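Local structure of enoyl-CoA hydratase (Mycobacterium avium subsp. paratuberculosis, 4LK5) at residues D112-A124 against L258-K270. The protein probably catalyses the hydration of the double bond of enoyl-CoA thioesters. Residues are numbered along the deposited sequence; the frame is centred on the assembly and turned at random.
Sequences DEIILEINRLVRA and LQREFDGQSVLLK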
ATOM      1  N   ASP C 112     -29.657   9.061  -0.443  1.00 56.75           N
ATOM      2  CA  ASP C 112     -30.198   9.168  -1.776  1.00 65.89           C
ATOM      3  C   ASP C 112     -29.760   7.954  -2.644  1.00 67.00           C
ATOM      4  O   ASP C 112     -28.759   7.277  -2.370  1.00 69.27           O
ATOM      5  CB  ASP C 112     -29.789  10.531  -2.396  1.00 71.79           C
ATOM      6  CG  ASP C 112     -30.981  11.300  -3.054  1.00 79.70           C
ATOM      7  OD1 ASP C 112     -32.144  11.171  -2.599  1.00 77.84           O
ATOM      8  OD2 ASP C 112     -30.746  12.058  -4.029  1.00 80.35           O
ATOM      9  N   GLU C 113     -30.542   7.692  -3.686  1.00 62.45           N
ATOM     10  CA  GLU C 113     -30.364   6.548  -4.571  1.00 57.77           C
ATOM     11  C   GLU C 113     -29.035   6.618  -5.377  1.00 51.64           C
ATOM     12  O   GLU C 113     -28.479   5.586  -5.733  1.00 47.03           O
ATOM     13  CB  GLU C 113     -31.591   6.436  -5.531  1.00 64.37           C
ATOM     14  CG  GLU C 113     -31.959   5.014  -5.986  1.00 70.25           C
ATOM     15  CD  GLU C 113     -32.877   4.923  -7.230  1.00 81.29           C
ATOM     16  OE1 GLU C 113     -33.243   5.952  -7.869  1.00 77.97           O
ATOM     17  OE2 GLU C 113     -33.242   3.776  -7.586  1.00 84.65           O
ATOM     18  N   ILE C 114     -28.549   7.819  -5.684  1.00 49.72           N
ATOM     19  CA  ILE C 114     -27.292   7.975  -6.440  1.00 51.48           C
ATOM     20  C   ILE C 114     -26.222   7.098  -5.778  1.00 47.72           C
ATOM     21  O   ILE C 114     -25.546   6.299  -6.419  1.00 38.68           O
ATOM     22  CB  ILE C 114     -26.696   9.419  -6.447  1.00 56.14           C
ATOM     23  CG1 ILE C 114     -27.710  10.482  -6.017  1.00 71.68           C
ATOM     24  CG2 ILE C 114     -26.087   9.755  -7.804  1.00 53.78           C
ATOM     25  CD1 ILE C 114     -27.204  11.918  -6.110  1.00 78.11           C
ATOM     26  N   ILE C 115     -26.104   7.238  -4.470  1.00 43.65           N
ATOM     27  CA  ILE C 115     -25.043   6.557  -3.760  1.00 44.78           C
ATOM     28  C   ILE C 115     -25.225   5.043  -3.734  1.00 44.58           C
ATOM     29  O   ILE C 115     -24.259   4.291  -3.938  1.00 48.66           O
ATOM     30  CB  ILE C 115     -24.920   7.067  -2.329  1.00 40.05           C
ATOM     31  CG1 ILE C 115     -24.720   8.581  -2.358  1.00 41.56           C
ATOM     32  CG2 ILE C 115     -23.725   6.397  -1.657  1.00 40.24           C
ATOM     33  CD1 ILE C 115     -25.136   9.277  -1.088  1.00 40.90           C
ATOM     34  N   LEU C 116     -26.454   4.609  -3.469  1.00 41.90           N
ATOM     35  CA  LEU C 116     -26.784   3.180  -3.466  1.00 41.39           C
ATOM     36  C   LEU C 116     -26.422   2.538  -4.789  1.00 38.62           C
ATOM     37  O   LEU C 116     -26.077   1.380  -4.835  1.00 43.01           O
ATOM     38  CB  LEU C 116     -28.282   2.965  -3.221  1.00 43.77           C
ATOM     39  CG  LEU C 116     -28.890   2.490  -1.895  1.00 45.54           C
ATOM     40  CD1 LEU C 116     -28.069   2.897  -0.685  1.00 47.58           C
ATOM     41  CD2 LEU C 116     -30.337   3.008  -1.783  1.00 49.66           C
ATOM     42  N   GLU C 117     -26.529   3.290  -5.866  1.00 37.37           N
ATOM     43  CA  GLU C 117     -26.319   2.735  -7.170  1.00 41.11           C
ATOM     44  C   GLU C 117     -24.849   2.812  -7.546  1.00 41.20           C
ATOM     45  O   GLU C 117     -24.345   1.914  -8.256  1.00 34.53           O
ATOM     46  CB  GLU C 117     -27.179   3.455  -8.211  1.00 43.88           C
ATOM     47  CG  GLU C 117     -28.667   3.238  -8.027  1.00 48.85           C
ATOM     48  CD  GLU C 117     -29.096   1.848  -8.422  1.00 55.98           C
ATOM     49  OE1 GLU C 117     -29.302   1.628  -9.639  1.00 67.19           O
ATOM     50  OE2 GLU C 117     -29.237   0.979  -7.527  1.00 54.99           O
ATOM     51  N   ILE C 118     -24.179   3.889  -7.100  1.00 40.86           N
ATOM     52  CA  ILE C 118     -22.725   3.967  -7.189  1.00 39.82           C
ATOM     53  C   ILE C 118     -22.196   2.690  -6.558  1.00 40.50           C
ATOM     54  O   ILE C 118     -21.338   1.996  -7.130  1.00 37.53           O
ATOM     55  CB  ILE C 118     -22.115   5.090  -6.352  1.00 45.01           C
ATOM     56  CG1 ILE C 118     -22.574   6.478  -6.778  1.00 47.91           C
ATOM     57  CG2 ILE C 118     -20.593   5.021  -6.411  1.00 46.88           C
ATOM     58  CD1 ILE C 118     -22.362   6.790  -8.219  1.00 50.97           C
ATOM     59  N   ASN C 119     -22.712   2.393  -5.362  1.00 39.36           N
ATOM     60  CA  ASN C 119     -22.236   1.247  -4.600  1.00 39.75           C
ATOM     61  C   ASN C 119     -22.499  -0.032  -5.379  1.00 40.09           C
ATOM     62  O   ASN C 119     -21.608  -0.854  -5.524  1.00 42.56           O
ATOM     63  CB  ASN C 119     -22.833   1.233  -3.178  1.00 35.94           C
ATOM     64  CG  ASN C 119     -22.286   2.369  -2.298  1.00 36.91           C
ATOM     65  OD1 ASN C 119     -21.420   3.146  -2.718  1.00 37.47           O
ATOM     66  ND2 ASN C 119     -22.782   2.469  -1.078  1.00 33.99           N
ATOM     67  N   ARG C 120     -23.701  -0.176  -5.922  1.00 40.88           N
ATOM     68  CA  ARG C 120     -24.025  -1.325  -6.760  1.00 42.46           C
ATOM     69  C   ARG C 120     -23.019  -1.455  -7.876  1.00 35.56           C
ATOM     70  O   ARG C 120     -22.511  -2.523  -8.128  1.00 37.61           O
ATOM     71  CB  ARG C 120     -25.411  -1.186  -7.411  1.00 46.30           C
ATOM     72  CG  ARG C 120     -26.510  -2.078  -6.874  1.00 47.40           C
ATOM     73  CD  ARG C 120     -27.846  -1.798  -7.588  1.00 47.18           C
ATOM     74  NE  ARG C 120     -27.909  -2.653  -8.753  1.00 48.63           N
ATOM     75  CZ  ARG C 120     -28.179  -2.294 -10.005  1.00 45.60           C
ATOM     76  NH1 ARG C 120     -28.525  -1.036 -10.365  1.00 39.85           N
ATOM     77  NH2 ARG C 120     -28.130  -3.268 -10.907  1.00 47.06           N
ATOM     78  N   LEU C 121     -22.769  -0.364  -8.573  1.00 34.69           N
ATOM     79  CA  LEU C 121     -21.841  -0.385  -9.698  1.00 37.68           C
ATOM     80  C   LEU C 121     -20.475  -0.920  -9.242  1.00 37.83           C
ATOM     81  O   LEU C 121     -19.985  -1.936  -9.762  1.00 37.66           O
ATOM     82  CB  LEU C 121     -21.714   1.008 -10.305  1.00 41.69           C
ATOM     83  CG  LEU C 121     -20.525   1.349 -11.211  1.00 43.19           C
ATOM     84  CD1 LEU C 121     -20.124   0.212 -12.108  1.00 44.73           C
ATOM     85  CD2 LEU C 121     -20.899   2.569 -12.035  1.00 46.89           C
ATOM     86  N   VAL C 122     -19.916  -0.263  -8.231  1.00 33.83           N
ATOM     87  CA  VAL C 122     -18.610  -0.612  -7.709  1.00 34.79           C
ATOM     88  C   VAL C 122     -18.517  -2.078  -7.292  1.00 33.01           C
ATOM     89  O   VAL C 122     -17.565  -2.785  -7.683  1.00 31.17           O
ATOM     90  CB  VAL C 122     -18.201   0.373  -6.586  1.00 33.80           C
ATOM     91  CG1 VAL C 122     -17.114  -0.195  -5.757  1.00 32.71           C
ATOM     92  CG2 VAL C 122     -17.730   1.673  -7.204  1.00 34.61           C
ATOM     93  N   ARG C 123     -19.509  -2.563  -6.560  1.00 32.08           N
ATOM     94  CA  ARG C 123     -19.535  -3.999  -6.214  1.00 33.87           C
ATOM     95  C   ARG C 123     -19.607  -4.869  -7.427  1.00 33.08           C
ATOM     96  O   ARG C 123     -19.103  -5.978  -7.397  1.00 37.11           O
ATOM     97  CB  ARG C 123     -20.745  -4.394  -5.375  1.00 33.64           C
ATOM     98  CG  ARG C 123     -20.733  -3.795  -3.994  1.00 33.56           C
ATOM     99  CD  ARG C 123     -21.680  -4.480  -3.048  1.00 33.51           C
ATOM    100  NE  ARG C 123     -21.864  -3.591  -1.909  1.00 35.21           N
ATOM    101  CZ  ARG C 123     -22.859  -2.710  -1.758  1.00 36.67           C
ATOM    102  NH1 ARG C 123     -23.827  -2.588  -2.647  1.00 34.19           N
ATOM    103  NH2 ARG C 123     -22.893  -1.949  -0.666  1.00 41.12           N
ATOM    104  N   ALA C 124     -20.278  -4.406  -8.477  1.00 35.90           N
ATOM    105  CA  ALA C 124     -20.477  -5.263  -9.656  1.00 37.99           C
ATOM    106  C   ALA C 124     -19.143  -5.431 -10.337  1.00 37.38           C
ATOM    107  O   ALA C 124     -18.805  -6.522 -10.759  1.00 34.72           O
ATOM    108  CB  ALA C 124     -21.499  -4.682 -10.613  1.00 37.46           C
ATOM    109  N   LEU C 258     -18.072   1.303   1.673  1.00 31.64           N
ATOM    110  CA  LEU C 258     -19.258   1.700   0.928  1.00 33.53           C
ATOM    111  C   LEU C 258     -20.386   2.069   1.850  1.00 36.69           C
ATOM    112  O   LEU C 258     -21.137   2.988   1.571  1.00 39.95           O
ATOM    113  CB  LEU C 258     -19.732   0.611  -0.008  1.00 32.73           C
ATOM    114  CG  LEU C 258     -18.755   0.386  -1.142  1.00 32.78           C
ATOM    115  CD1 LEU C 258     -19.100  -0.930  -1.838  1.00 33.12           C
ATOM    116  CD2 LEU C 258     -18.686   1.549  -2.108  1.00 30.85           C
ATOM    117  N   GLN C 259     -20.479   1.372   2.963  1.00 37.98           N
ATOM    118  CA  GLN C 259     -21.487   1.667   3.954  1.00 39.20           C
ATOM    119  C   GLN C 259     -21.220   3.026   4.568  1.00 39.57           C
ATOM    120  O   GLN C 259     -22.134   3.849   4.667  1.00 41.49           O
ATOM    121  CB  GLN C 259     -21.464   0.578   5.035  1.00 41.07           C
ATOM    122  CG  GLN C 259     -22.555   0.713   6.080  1.00 45.00           C
ATOM    123  CD  GLN C 259     -23.968   0.804   5.467  1.00 47.79           C
ATOM    124  OE1 GLN C 259     -24.449  -0.163   4.863  1.00 43.37           O
ATOM    125  NE2 GLN C 259     -24.632   1.972   5.624  1.00 43.08           N
ATOM    126  N   ARG C 260     -19.967   3.279   4.974  1.00 37.94           N
ATOM    127  CA  ARG C 260     -19.632   4.523   5.679  1.00 36.08           C
ATOM    128  C   ARG C 260     -19.888   5.683   4.788  1.00 34.77           C
ATOM    129  O   ARG C 260     -20.285   6.714   5.252  1.00 33.60           O
ATOM    130  CB  ARG C 260     -18.168   4.647   6.027  1.00 42.78           C
ATOM    131  CG  ARG C 260     -17.698   3.904   7.239  1.00 47.28           C
ATOM    132  CD  ARG C 260     -16.184   3.847   7.250  1.00 46.24           C
ATOM    133  NE  ARG C 260     -15.818   2.598   7.885  1.00 52.08           N
ATOM    134  CZ  ARG C 260     -15.042   1.639   7.385  1.00 48.21           C
ATOM    135  NH1 ARG C 260     -14.408   1.722   6.200  1.00 45.47           N
ATOM    136  NH2 ARG C 260     -14.879   0.576   8.140  1.00 50.54           N
ATOM    137  N   GLU C 261     -19.567   5.508   3.512  1.00 37.65           N
ATOM    138  CA  GLU C 261     -19.665   6.552   2.496  1.00 39.08           C
ATOM    139  C   GLU C 261     -21.131   6.935   2.283  1.00 37.87           C
ATOM    140  O   GLU C 261     -21.443   8.124   2.255  1.00 36.78           O
ATOM    141  CB  GLU C 261     -18.970   6.099   1.178  1.00 39.97           C
ATOM    142  CG  GLU C 261     -17.436   6.023   1.319  1.00 40.43           C
ATOM    143  CD  GLU C 261     -16.646   5.359   0.162  1.00 41.69           C
ATOM    144  OE1 GLU C 261     -17.231   4.966  -0.900  1.00 38.53           O
ATOM    145  OE2 GLU C 261     -15.393   5.252   0.333  1.00 38.27           O
ATOM    146  N   PHE C 262     -22.008   5.927   2.193  1.00 38.58           N
ATOM    147  CA  PHE C 262     -23.461   6.121   2.204  1.00 41.60           C
ATOM    148  C   PHE C 262     -23.991   6.950   3.394  1.00 41.19           C
ATOM    149  O   PHE C 262     -24.617   7.981   3.183  1.00 40.49           O
ATOM    150  CB  PHE C 262     -24.186   4.795   2.180  1.00 43.57           C
ATOM    151  CG  PHE C 262     -25.666   4.955   2.201  1.00 49.59           C
ATOM    152  CD1 PHE C 262     -26.328   5.436   1.087  1.00 48.64           C
ATOM    153  CD2 PHE C 262     -26.397   4.675   3.347  1.00 55.59           C
ATOM    154  CE1 PHE C 262     -27.694   5.614   1.108  1.00 50.62           C
ATOM    155  CE2 PHE C 262     -27.775   4.842   3.368  1.00 56.68           C
ATOM    156  CZ  PHE C 262     -28.417   5.318   2.246  1.00 52.19           C
ATOM    157  N   ASP C 263     -23.723   6.511   4.625  1.00 40.38           N
ATOM    158  CA  ASP C 263     -24.099   7.276   5.839  1.00 42.04           C
ATOM    159  C   ASP C 263     -23.489   8.672   5.916  1.00 41.81           C
ATOM    160  O   ASP C 263     -24.039   9.564   6.513  1.00 46.60           O
ATOM    161  CB  ASP C 263     -23.655   6.552   7.111  1.00 45.06           C
ATOM    162  CG  ASP C 263     -24.261   5.157   7.258  1.00 47.64           C
ATOM    163  OD1 ASP C 263     -25.369   4.873   6.744  1.00 49.84           O
ATOM    164  OD2 ASP C 263     -23.601   4.330   7.900  1.00 53.59           O
ATOM    165  N   GLY C 264     -22.323   8.855   5.340  1.00 40.04           N
ATOM    166  CA  GLY C 264     -21.676  10.137   5.398  1.00 40.47           C
ATOM    167  C   GLY C 264     -22.127  11.083   4.305  1.00 43.68           C
ATOM    168  O   GLY C 264     -22.378  12.246   4.604  1.00 43.27           O
ATOM    169  N   GLN C 265     -22.221  10.597   3.053  1.00 43.71           N
ATOM    170  CA  GLN C 265     -22.616  11.448   1.937  1.00 45.12           C
ATOM    171  C   GLN C 265     -24.039  11.874   2.101  1.00 41.49           C
ATOM    172  O   GLN C 265     -24.324  13.019   1.796  1.00 45.42           O
ATOM    173  CB  GLN C 265     -22.520  10.802   0.544  1.00 44.34           C
ATOM    174  CG  GLN C 265     -21.175  10.800  -0.132  1.00 44.43           C
ATOM    175  CD  GLN C 265     -20.581  12.139  -0.550  1.00 39.19           C
ATOM    176  OE1 GLN C 265     -20.363  13.023   0.258  1.00 37.28           O
ATOM    177  NE2 GLN C 265     -20.147  12.204  -1.786  1.00 40.51           N
ATOM    178  N   SER C 266     -24.916  10.946   2.505  1.00 41.84           N
ATOM    179  CA  SER C 266     -26.346  11.244   2.788  1.00 41.49           C
ATOM    180  C   SER C 266     -26.494  12.553   3.565  1.00 42.76           C
ATOM    181  O   SER C 266     -27.293  13.395   3.190  1.00 47.51           O
ATOM    182  CB  SER C 266     -26.977  10.133   3.605  1.00 42.91           C
ATOM    183  OG  SER C 266     -27.044   8.964   2.839  1.00 49.51           O
ATOM    184  N   VAL C 267     -25.691  12.717   4.621  1.00 40.29           N
ATOM    185  CA  VAL C 267     -25.657  13.952   5.409  1.00 43.48           C
ATOM    186  C   VAL C 267     -25.087  15.147   4.600  1.00 43.58           C
ATOM    187  O   VAL C 267     -25.656  16.239   4.589  1.00 45.96           O
ATOM    188  CB  VAL C 267     -24.877  13.721   6.751  1.00 43.52           C
ATOM    189  CG1 VAL C 267     -24.675  15.015   7.552  1.00 39.62           C
ATOM    190  CG2 VAL C 267     -25.609  12.690   7.590  1.00 43.81           C
ATOM    191  N   LEU C 268     -23.981  14.920   3.906  1.00 42.93           N
ATOM    192  CA  LEU C 268     -23.283  15.987   3.231  1.00 41.16           C
ATOM    193  C   LEU C 268     -24.031  16.508   2.031  1.00 39.71           C
ATOM    194  O   LEU C 268     -23.944  17.697   1.727  1.00 37.33           O
ATOM    195  CB  LEU C 268     -21.894  15.525   2.797  1.00 40.56           C
ATOM    196  CG  LEU C 268     -20.940  15.255   3.954  1.00 40.87           C
ATOM    197  CD1 LEU C 268     -19.760  14.474   3.419  1.00 42.34           C
ATOM    198  CD2 LEU C 268     -20.462  16.512   4.669  1.00 39.54           C
ATOM    199  N   LEU C 269     -24.740  15.638   1.333  1.00 39.20           N
ATOM    200  CA  LEU C 269     -25.480  16.075   0.158  1.00 42.74           C
ATOM    201  C   LEU C 269     -26.662  17.003   0.539  1.00 43.20           C
ATOM    202  O   LEU C 269     -27.026  17.862  -0.227  1.00 47.15           O
ATOM    203  CB  LEU C 269     -26.006  14.890  -0.647  1.00 43.17           C
ATOM    204  CG  LEU C 269     -25.185  14.270  -1.776  1.00 46.31           C
ATOM    205  CD1 LEU C 269     -25.810  12.917  -2.196  1.00 45.98           C
ATOM    206  CD2 LEU C 269     -25.045  15.201  -2.983  1.00 43.41           C
ATOM    207  N   LYS C 270     -27.236  16.835   1.716  1.00 46.00           N
ATOM    208  CA  LYS C 270     -28.388  17.633   2.141  1.00 50.35           C
ATOM    209  C   LYS C 270     -27.935  18.746   3.087  1.00 48.60           C
ATOM    210  O   LYS C 270     -28.698  19.191   3.939  1.00 43.57           O
ATOM    211  CB  LYS C 270     -29.390  16.729   2.875  1.00 56.93           C
ATOM    212  CG  LYS C 270     -30.030  15.601   2.037  1.00 61.12           C
ATOM    213  CD  LYS C 270     -30.942  14.673   2.864  1.00 65.74           C
ATOM    214  CE  LYS C 270     -30.328  14.364   4.234  1.00 76.36           C
ATOM    215  NZ  LYS C 270     -31.040  13.370   5.079  1.00 78.69           N
TER
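I115 of helix 113-127 fits as a knob into the hole formed by F262, Q265, S266 and L269 of helix 254-269, where two nearly antiparallel helices of the crotonase-like fold pack. The axes of segments 113-124 and 258-269 approach to 9.9 Å, with 159° between their N-to-C directions. Within the hole the two branches of I115 divide the work. CG1, beside the backbone N (chi1 -56°), carries CD1 onto Q265 CB at 3.4 Å and, tip to tip, toward L269 CD1 at 3.9 Å. CG2, anti to that N, instead meets the F262 ring in its plane, at the edge, and the two side chains lie roughly perpendicular. L116 CD1 reaches the same ring obliquely, 3.3 Å from F262 CE1, while D112 O lies at its edge.

One turn further along, N119 and L258 pass alongside in opposing senses; N119 ND2 gives a weak, bent hydrogen bond to L258 O (3.2 Å, 129° at the hydrogen). The extended R123 runs alongside L258 CD1, and its NE is salt-bridged to D255. Q265 bends away beyond CB, its NE2 donating to D174 OD2 and its OE1 accepting from M172 N. Over one face of the F262 ring, S266 OG sits above its centre, 3.8 Å from the plane, and donates a hydrogen bond to F262 O (2.6 Å), approaching this carbonyl from the face opposite S266 N.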